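Local structure of cobalamin biosynthesis protein (3BY5) at residues T11-G16 / V125-T130; D24-A29 / G121-A126; V39-L44 / L63-E68. The protein probably acts in cobalamin (vitamin B12) biosynthesis and resembles the C-terminal part of CbiG, though its own activity is not established. One frame throughout, in Å; residues are numbered along the deposited sequence.

Contact 1 of 3, residues T11-G16 / V125-T130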
loop_
_atom_site.group_PDB
_atom_site.type_symbol
_atom_site.label_atom_id
_atom_site.label_comp_id
_atom_site.label_asym_id
_atom_site.label_seq_id
_atom_site.Cartn_x
_atom_site.Cartn_y
_atom_site.Cartn_z
ATOM N N THR A 11 -8.740 10.087 4.311
ATOM C CA THR A 11 -8.600 10.651 2.966
ATOM C C THR A 11 -7.332 10.183 2.226
ATOM O O THR A 11 -6.207 10.304 2.725
ATOM C CB THR A 11 -8.763 12.209 2.964
ATOM O OG1 THR A 11 -7.816 12.810 2.072
ATOM C CG2 THR A 11 -8.587 12.787 4.360
ATOM N N VAL A 12 -7.554 9.647 1.027
ATOM C CA VAL A 12 -6.522 9.021 0.208
ATOM C C VAL A 12 -6.245 9.879 -1.018
ATOM O O VAL A 12 -7.182 10.319 -1.680
ATOM C CB VAL A 12 -6.974 7.597 -0.247
ATOM C CG1 VAL A 12 -5.941 6.936 -1.145
ATOM C CG2 VAL A 12 -7.245 6.715 0.954
ATOM N N ALA A 13 -4.970 10.126 -1.317
ATOM C CA ALA A 13 -4.591 10.780 -2.569
ATOM C C ALA A 13 -3.991 9.789 -3.553
ATOM O O ALA A 13 -2.934 9.219 -3.297
ATOM C CB ALA A 13 -3.628 11.912 -2.320
ATOM N N GLY A 14 -4.678 9.581 -4.672
ATOM C CA GLY A 14 -4.167 8.747 -5.760
ATOM C C GLY A 14 -3.198 9.538 -6.611
ATOM O O GLY A 14 -3.514 10.643 -7.047
ATOM N N ILE A 15 -2.013 8.978 -6.843
ATOM C CA ILE A 15 -0.945 9.687 -7.558
ATOM C C ILE A 15 -0.613 9.039 -8.900
ATOM O O ILE A 15 -0.370 7.837 -8.982
ATOM C CB ILE A 15 0.358 9.793 -6.715
ATOM C CG1 ILE A 15 0.077 10.293 -5.291
ATOM C CG2 ILE A 15 1.390 10.682 -7.411
ATOM C CD1 ILE A 15 -0.546 11.678 -5.209
ATOM N N GLY A 16 -0.618 9.855 -9.948
ATOM C CA GLY A 16 -0.135 9.448 -11.257
ATOM C C GLY A 16 0.907 10.440 -11.722
ATOM O O GLY A 16 0.796 11.632 -11.446
ATOM N N VAL A 125 -3.198 14.236 -9.155
ATOM C CA VAL A 125 -3.626 13.953 -7.798
ATOM C C VAL A 125 -5.142 13.824 -7.764
ATOM O O VAL A 125 -5.855 14.756 -8.145
ATOM C CB VAL A 125 -3.196 15.068 -6.820
ATOM C CG1 VAL A 125 -3.469 14.650 -5.379
ATOM C CG2 VAL A 125 -1.716 15.424 -7.004
ATOM N N ALA A 126 -5.620 12.661 -7.320
ATOM C CA ALA A 126 -7.047 12.412 -7.094
ATOM C C ALA A 126 -7.301 12.210 -5.610
ATOM O O ALA A 126 -6.649 11.386 -4.988
ATOM C CB ALA A 126 -7.498 11.193 -7.859
ATOM N N ILE A 127 -8.247 12.947 -5.042
ATOM C CA ILE A 127 -8.545 12.798 -3.615
ATOM C C ILE A 127 -9.863 12.059 -3.384
ATOM O O ILE A 127 -10.905 12.447 -3.911
ATOM C CB ILE A 127 -8.499 14.157 -2.843
ATOM C CG1 ILE A 127 -7.074 14.715 -2.815
ATOM C CG2 ILE A 127 -8.965 14.004 -1.394
ATOM C CD1 ILE A 127 -6.815 15.791 -3.831
ATOM N N ALA A 128 -9.790 10.980 -2.607
ATOM C CA ALA A 128 -10.974 10.244 -2.177
ATOM C C ALA A 128 -11.109 10.263 -0.660
ATOM O O ALA A 128 -10.112 10.288 0.053
ATOM C CB ALA A 128 -10.926 8.819 -2.683
HETATM N N MSE A 129 -12.351 10.268 -0.179
HETATM C CA MSE A 129 -12.649 10.107 1.245
HETATM C C MSE A 129 -13.560 8.914 1.454
HETATM O O MSE A 129 -14.430 8.642 0.628
HETATM C CB MSE A 129 -13.312 11.357 1.810
HETATM C CG MSE A 129 -12.385 12.228 2.618
HETATM SE SE MSE A 129 -12.793 14.116 2.403
HETATM C CE MSE A 129 -11.542 14.888 3.686
ATOM N N THR A 130 -13.363 8.209 2.562
ATOM C CA THR A 130 -14.128 6.998 2.840
ATOM C C THR A 130 -15.278 7.265 3.812
ATOM O O THR A 130 -15.380 8.362 4.363
ATOM C CB THR A 130 -13.215 5.853 3.338
ATOM O OG1 THR A 130 -13.925 4.610 3.268
ATOM C CG2 THR A 130 -12.738 6.102 4.761
#
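Ala13, Ile15, Val125 and Ile127 form the apolar centre where strands 11-16 and 125-129 meet, all on the sheet face covered by helix 23-37. Val125 joins two residues of the other strand: its CG1 lies 4.1 Å from Ala13 CB and 4.2 Å from Ile15 CD1. This branch stands anti to the backbone N (chi1 -171°), which sets it between Ala13 and Ile15, in touch with both, and the Ile15 and Val125 side chains run alongside each other with their ends pointing the same way. Beneath them, Ile15 continues onto Ile26 and Val30 of the helix, while Val125 and Ile127 both rest on Ala33.

This is the first antiparallel pairing of the mixed sheet, after the parallel strands 67-69, 43-46 and 11-17; the next, 123-129 with 112-120, is antiparallel too. Two hydrogen-bonded pairs hold the ladder, Val12 with Ala128 and Gly14 with Ala126. Val12 N reaches Ala128 O at 2.8 Å, and Ala126 N reaches Gly14 O at 2.9 Å. Val12, Ala126 and Ala128 turn their side chains to the other face, under helix 98-107.

Toward the start of strand 11-16 the packing becomes more polar. Thr11 stands beside Ile127 and selenomethionine Met129, all three pointing the same way, with Thr11 OG1 3.8 Å from Ile127 CG2. Met129 bends at chi2 and passes along the outer flank of Thr11, its CG 3.6 Å from Thr11 CB and its CE 3.7 Å from Thr11 CG2. On the opposite edge of the strand, Thr11 N is hydrogen-bonded to the carboxylate of Asp42.

Contact 2 of 3, residues D24-A29 / G121-A126. With SO4 (sulfate ion), chain B.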
loop_
_atom_site.group_PDB
_atom_site.type_symbol
_atom_site.label_atom_id
_atom_site.label_comp_id
_atom_site.label_asym_id
_atom_site.label_seq_id
_atom_site.Cartn_x
_atom_site.Cartn_y
_atom_site.Cartn_z
ATOM N N ASP A 24 10.254 15.612 -5.084
ATOM C CA ASP A 24 9.822 16.952 -4.686
ATOM C C ASP A 24 8.681 17.515 -5.544
ATOM O O ASP A 24 7.932 18.375 -5.085
ATOM C CB ASP A 24 11.021 17.913 -4.658
ATOM C CG ASP A 24 12.001 17.661 -5.796
ATOM O OD1 ASP A 24 11.725 18.098 -6.938
ATOM O OD2 ASP A 24 13.048 17.020 -5.544
ATOM N N ALA A 25 8.552 17.024 -6.777
ATOM C CA ALA A 25 7.434 17.389 -7.644
ATOM C C ALA A 25 6.145 16.749 -7.150
ATOM O O ALA A 25 5.096 17.394 -7.128
ATOM C CB ALA A 25 7.707 16.982 -9.076
ATOM N N ILE A 26 6.242 15.481 -6.755
ATOM C CA ILE A 26 5.130 14.746 -6.161
ATOM C C ILE A 26 4.699 15.401 -4.849
ATOM O O ILE A 26 3.507 15.596 -4.621
ATOM C CB ILE A 26 5.497 13.266 -5.867
ATOM C CG1 ILE A 26 6.389 12.642 -6.963
ATOM C CG2 ILE A 26 4.255 12.440 -5.554
ATOM C CD1 ILE A 26 5.716 12.307 -8.268
ATOM N N ILE A 27 5.679 15.744 -4.006
ATOM C CA ILE A 27 5.436 16.368 -2.695
ATOM C C ILE A 27 4.706 17.700 -2.844
ATOM O O ILE A 27 3.701 17.937 -2.173
ATOM C CB ILE A 27 6.751 16.548 -1.885
ATOM C CG1 ILE A 27 7.286 15.195 -1.416
ATOM C CG2 ILE A 27 6.536 17.455 -0.669
ATOM C CD1 ILE A 27 8.707 15.234 -0.892
ATOM N N ALA A 28 5.207 18.541 -3.748
ATOM C CA ALA A 28 4.588 19.818 -4.093
ATOM C C ALA A 28 3.143 19.652 -4.547
ATOM O O ALA A 28 2.272 20.410 -4.128
ATOM C CB ALA A 28 5.393 20.507 -5.176
ATOM N N ALA A 29 2.908 18.650 -5.393
ATOM C CA ALA A 29 1.584 18.338 -5.925
ATOM C C ALA A 29 0.572 17.907 -4.858
ATOM O O ALA A 29 -0.610 18.240 -4.952
ATOM C CB ALA A 29 1.698 17.270 -6.995
ATOM N N GLY A 121 1.989 20.549 -12.228
ATOM C CA GLY A 121 3.124 20.167 -13.067
ATOM C C GLY A 121 2.624 19.047 -13.958
ATOM O O GLY A 121 1.603 19.200 -14.630
ATOM N N ASP A 122 3.319 17.915 -13.961
ATOM C CA ASP A 122 2.776 16.705 -14.589
ATOM C C ASP A 122 2.642 15.547 -13.589
ATOM O O ASP A 122 2.985 14.396 -13.873
ATOM C CB ASP A 122 3.533 16.317 -15.871
ATOM C CG ASP A 122 5.013 16.618 -15.795
ATOM O OD1 ASP A 122 5.515 17.356 -16.669
ATOM O OD2 ASP A 122 5.672 16.121 -14.858
ATOM N N VAL A 123 2.135 15.894 -12.408
ATOM C CA VAL A 123 1.740 14.933 -11.392
ATOM C C VAL A 123 0.234 15.079 -11.188
ATOM O O VAL A 123 -0.252 16.161 -10.857
ATOM C CB VAL A 123 2.488 15.159 -10.046
ATOM C CG1 VAL A 123 2.097 14.107 -9.022
ATOM C CG2 VAL A 123 3.993 15.141 -10.244
ATOM N N THR A 124 -0.496 13.990 -11.409
ATOM C CA THR A 124 -1.942 13.951 -11.204
ATOM C C THR A 124 -2.268 13.521 -9.781
ATOM O O THR A 124 -1.680 12.580 -9.259
ATOM C CB THR A 124 -2.626 13.001 -12.197
ATOM O OG1 THR A 124 -2.142 13.272 -13.516
ATOM C CG2 THR A 124 -4.139 13.180 -12.180
ATOM N N VAL A 125 -3.198 14.236 -9.155
ATOM C CA VAL A 125 -3.626 13.953 -7.798
ATOM C C VAL A 125 -5.142 13.824 -7.764
ATOM O O VAL A 125 -5.855 14.756 -8.145
ATOM C CB VAL A 125 -3.196 15.068 -6.820
ATOM C CG1 VAL A 125 -3.469 14.650 -5.379
ATOM C CG2 VAL A 125 -1.716 15.424 -7.004
ATOM N N ALA A 126 -5.620 12.661 -7.320
ATOM C CA ALA A 126 -7.047 12.412 -7.094
ATOM C C ALA A 126 -7.301 12.210 -5.610
ATOM O O ALA A 126 -6.649 11.386 -4.988
ATOM C CB ALA A 126 -7.498 11.193 -7.859
HETATM S S SO4 B . -4.624 9.895 -14.492
HETATM O O1 SO4 B . -3.738 8.856 -13.976
HETATM O O2 SO4 B . -5.542 10.336 -13.451
HETATM O O3 SO4 B . -3.833 11.036 -14.940
HETATM O O4 SO4 B . -5.388 9.366 -15.617
#
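Val123 packs its two methyl branches against Ala25, Ile26 and Ala29, which present one side of helix 23-37 to the sheet. With CG1 anti to the backbone N (chi1 -178°), that branch leans on Ala29, 3.8 Å from Ala29 CB, and CG2 faces Ala25. The end of Ile26 touches both branches, its CD1 slightly nearer Val123 CG2, at 3.9 Å. The Ile26 side chain leaves the helix beside the strand rather than straight at it; only its end turns in, crossing Val123 at about a right angle. Two residues further along the strand, Val125 meets the same Ala29, its CG2 3.7 Å from Ala29 O and close to the methyl group. Ala25 and Ala29, one turn apart, thus meet the branched valines of the strand.

The helix and strand axes approach to 8.6 Å and diverge by 36°, a helix layered on one face of an alpha/beta sheet. Helix 23-37 is itself the connection of a beta-alpha-beta crossover between the parallel strands 11-17 and 43-46, so it covers strand 123-129 while linking two others. The same side chains extend this layer: Ile26 reaches Ile15 and Leu56, and Ala29 reaches Val120.

The loose side lies at Ala25, which is partly exposed and whose CB comes only to 4.3 Å from Val123 CG2; near it runs the exposed link at Gly121 and Asp122 from strand 112-120. Thr124 turns its side chain to the other face of the sheet, where OG1 donates a hydrogen bond of 3.1 Å to O3 of a sulfate ion, probably from the crystallisation liquor. Ser97 and Ser99 also bind this anion through their hydroxyls.

Contact 3 of 3, residues V39-L44 / L63-E68; sequences VTVDYL and LSLSLE
Successive atoms of the Leu44 side chain meet Leu67, Leu65 and Leu63. Its CB lies 3.7 Å from Leu67 CD1 and also near the Ser66 carbonyl oxygen. The next atom, CG, comes 3.8 Å from Leu65 CD1. At the tip the branches separate: CD1 touches Leu63 CD1 at 4.0 Å, while CD2 stays beside Leu65. Leu63 and Leu65 both cross Leu44 at about a right angle. Leu65 also spreads toward the start of the other segment, with CD1 on Val41 CG1 and CD2 against the Val41 carbonyl.

Behind this cluster, Leu44 and Leu67 form a parallel bridge. Leu44 N donates to Ser66 O (3.0 Å), and Glu68 N donates to Leu44 O (2.9 Å). A water bridges the backbones next to this pair, accepting from Ser66 N and donating to Asp42 O. These strands belong to the beta-alpha-beta unit 43-46, 54-62, 67-69; Ser64, with positive phi, is the C-prime residue of a Schellman motif ending its helix.

Tyr43, with CG anti to the backbone N (chi1 -160°), extends its ring along Ser66 and Glu68. Tyr43 CE2 packs 3.6 Å from Ser66 CB, and Ser66 O lies over one ring face. Glu68 OE1 approaches the ring edge, 3.2 Å from Tyr43 OH, with ring and carboxylate planes 77° apart; this hydrogen bond is unsettled, because Glu68 of the second subunit offers the phenol another, weak one. Leu67 and Glu68 pair in an antiparallel ladder with a strand of that subunit, so the sheet continues across the interface. One hydroxyl proton faces two Glu68 carboxylates, one from each chain, and can serve only one at a time; two carboxylates so near each other may also have a raised pKa.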
loop_
_atom_site.group_PDB
_atom_site.type_symbol
_atom_site.label_atom_id
_atom_site.label_comp_id
_atom_site.label_asym_id
_atom_site.label_seq_id
_atom_site.Cartn_x
_atom_site.Cartn_y
_atom_site.Cartn_z
ATOM N N VAL A 39 -8.174 19.759 2.417
ATOM C CA VAL A 39 -8.065 18.396 2.931
ATOM C C VAL A 39 -6.691 18.166 3.549
ATOM O O VAL A 39 -5.788 18.997 3.414
ATOM C CB VAL A 39 -8.340 17.323 1.833
ATOM C CG1 VAL A 39 -9.777 17.413 1.331
ATOM C CG2 VAL A 39 -7.346 17.439 0.677
ATOM N N THR A 40 -6.549 17.043 4.243
ATOM C CA THR A 40 -5.256 16.614 4.749
ATOM C C THR A 40 -5.119 15.141 4.425
ATOM O O THR A 40 -5.850 14.318 4.965
ATOM C CB THR A 40 -5.104 16.836 6.275
ATOM O OG1 THR A 40 -5.930 17.931 6.699
ATOM C CG2 THR A 40 -3.646 17.130 6.622
ATOM N N VAL A 41 -4.195 14.830 3.523
ATOM C CA VAL A 41 -3.963 13.469 3.050
ATOM C C VAL A 41 -3.301 12.635 4.143
ATOM O O VAL A 41 -2.290 13.041 4.716
ATOM C CB VAL A 41 -3.066 13.476 1.784
ATOM C CG1 VAL A 41 -2.809 12.071 1.294
ATOM C CG2 VAL A 41 -3.701 14.311 0.686
ATOM N N ASP A 42 -3.881 11.477 4.439
ATOM C CA ASP A 42 -3.283 10.570 5.411
ATOM C C ASP A 42 -2.876 9.222 4.817
ATOM O O ASP A 42 -2.397 8.343 5.532
ATOM C CB ASP A 42 -4.167 10.410 6.658
ATOM C CG ASP A 42 -5.645 10.369 6.332
ATOM O OD1 ASP A 42 -6.042 9.501 5.530
ATOM O OD2 ASP A 42 -6.406 11.195 6.886
ATOM N N TYR A 43 -3.022 9.086 3.500
ATOM C CA TYR A 43 -2.679 7.850 2.806
ATOM C C TYR A 43 -2.466 8.099 1.307
ATOM O O TYR A 43 -3.239 8.808 0.678
ATOM C CB TYR A 43 -3.797 6.824 3.037
ATOM C CG TYR A 43 -3.411 5.390 2.808
ATOM C CD1 TYR A 43 -3.854 4.714 1.680
ATOM C CD2 TYR A 43 -2.617 4.700 3.725
ATOM C CE1 TYR A 43 -3.511 3.394 1.453
ATOM C CE2 TYR A 43 -2.266 3.371 3.507
ATOM C CZ TYR A 43 -2.721 2.728 2.364
ATOM O OH TYR A 43 -2.396 1.418 2.116
ATOM N N LEU A 44 -1.407 7.532 0.744
ATOM C CA LEU A 44 -1.128 7.665 -0.690
ATOM C C LEU A 44 -1.404 6.373 -1.445
ATOM O O LEU A 44 -1.303 5.286 -0.880
ATOM C CB LEU A 44 0.325 8.077 -0.933
ATOM C CG LEU A 44 0.784 9.490 -0.603
ATOM C CD1 LEU A 44 2.232 9.631 -0.999
ATOM C CD2 LEU A 44 -0.066 10.522 -1.317
ATOM N N LEU A 63 6.721 12.815 2.712
ATOM C CA LEU A 63 5.437 13.210 3.289
ATOM C C LEU A 63 5.105 12.413 4.554
ATOM O O LEU A 63 4.126 12.715 5.236
ATOM C CB LEU A 63 4.311 13.046 2.266
ATOM C CG LEU A 63 4.254 13.957 1.039
ATOM C CD1 LEU A 63 3.476 13.267 -0.049
ATOM C CD2 LEU A 63 3.639 15.307 1.350
ATOM N N SER A 64 5.934 11.410 4.851
ATOM C CA SER A 64 5.733 10.447 5.943
ATOM C C SER A 64 4.360 9.746 5.884
ATOM O O SER A 64 3.692 9.555 6.906
ATOM C CB SER A 64 6.026 11.073 7.312
ATOM O OG SER A 64 4.966 11.906 7.735
ATOM N N LEU A 65 3.966 9.372 4.665
ATOM C CA LEU A 65 2.712 8.674 4.396
ATOM C C LEU A 65 2.995 7.290 3.829
ATOM O O LEU A 65 4.047 7.060 3.228
ATOM C CB LEU A 65 1.857 9.465 3.401
ATOM C CG LEU A 65 1.428 10.882 3.785
ATOM C CD1 LEU A 65 0.770 11.579 2.617
ATOM C CD2 LEU A 65 0.508 10.869 4.994
ATOM N N SER A 66 2.054 6.370 4.035
ATOM C CA SER A 66 2.137 5.035 3.455
ATOM C C SER A 66 1.712 5.100 1.999
ATOM O O SER A 66 0.958 5.990 1.614
ATOM C CB SER A 66 1.248 4.051 4.215
ATOM O OG SER A 66 1.804 3.726 5.473
ATOM N N LEU A 67 2.205 4.166 1.191
ATOM C CA LEU A 67 1.821 4.089 -0.212
ATOM C C LEU A 67 1.213 2.733 -0.518
ATOM O O LEU A 67 1.759 1.715 -0.132
ATOM C CB LEU A 67 3.029 4.344 -1.114
ATOM C CG LEU A 67 2.799 4.331 -2.625
ATOM C CD1 LEU A 67 1.978 5.532 -3.099
ATOM C CD2 LEU A 67 4.131 4.270 -3.346
ATOM N N GLU A 68 0.072 2.723 -1.195
ATOM C CA GLU A 68 -0.467 1.475 -1.712
ATOM C C GLU A 68 -0.324 1.417 -3.225
ATOM O O GLU A 68 -0.883 2.237 -3.942
ATOM C CB GLU A 68 -1.922 1.258 -1.290
ATOM C CG GLU A 68 -2.454 -0.118 -1.680
ATOM C CD GLU A 68 -3.878 -0.367 -1.212
ATOM O OE1 GLU A 68 -4.245 0.124 -0.125
ATOM O OE2 GLU A 68 -4.627 -1.076 -1.921
HETATM O O HOH W 1 0.121 6.870 5.962
#

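In the fold
The three contacts converge on one sheet, and strand 11-17 sits between the other partners: strand 123-129 on one edge, strand 43-46 on the other. Contacts 1 and 2, with centres about 12 Å apart, share Val125 and Ala126; Ile15 CG2 of contact 1 packs 3.8 Å from Ile26 CG2 of contact 2. Contact 3, about 9 Å centre to centre from contact 1, is joined to it by a probable hydrogen bond from Ala13 N to Tyr43 O (3.0 Å). Helix 23-37 brings contacts 2 and 3 together where Ile27 meets Leu63. The sulfate lies beyond Thr124, about 6 Å from the Ala126 side chain at the nearest atoms, whereas contact 3 reaches the second subunit.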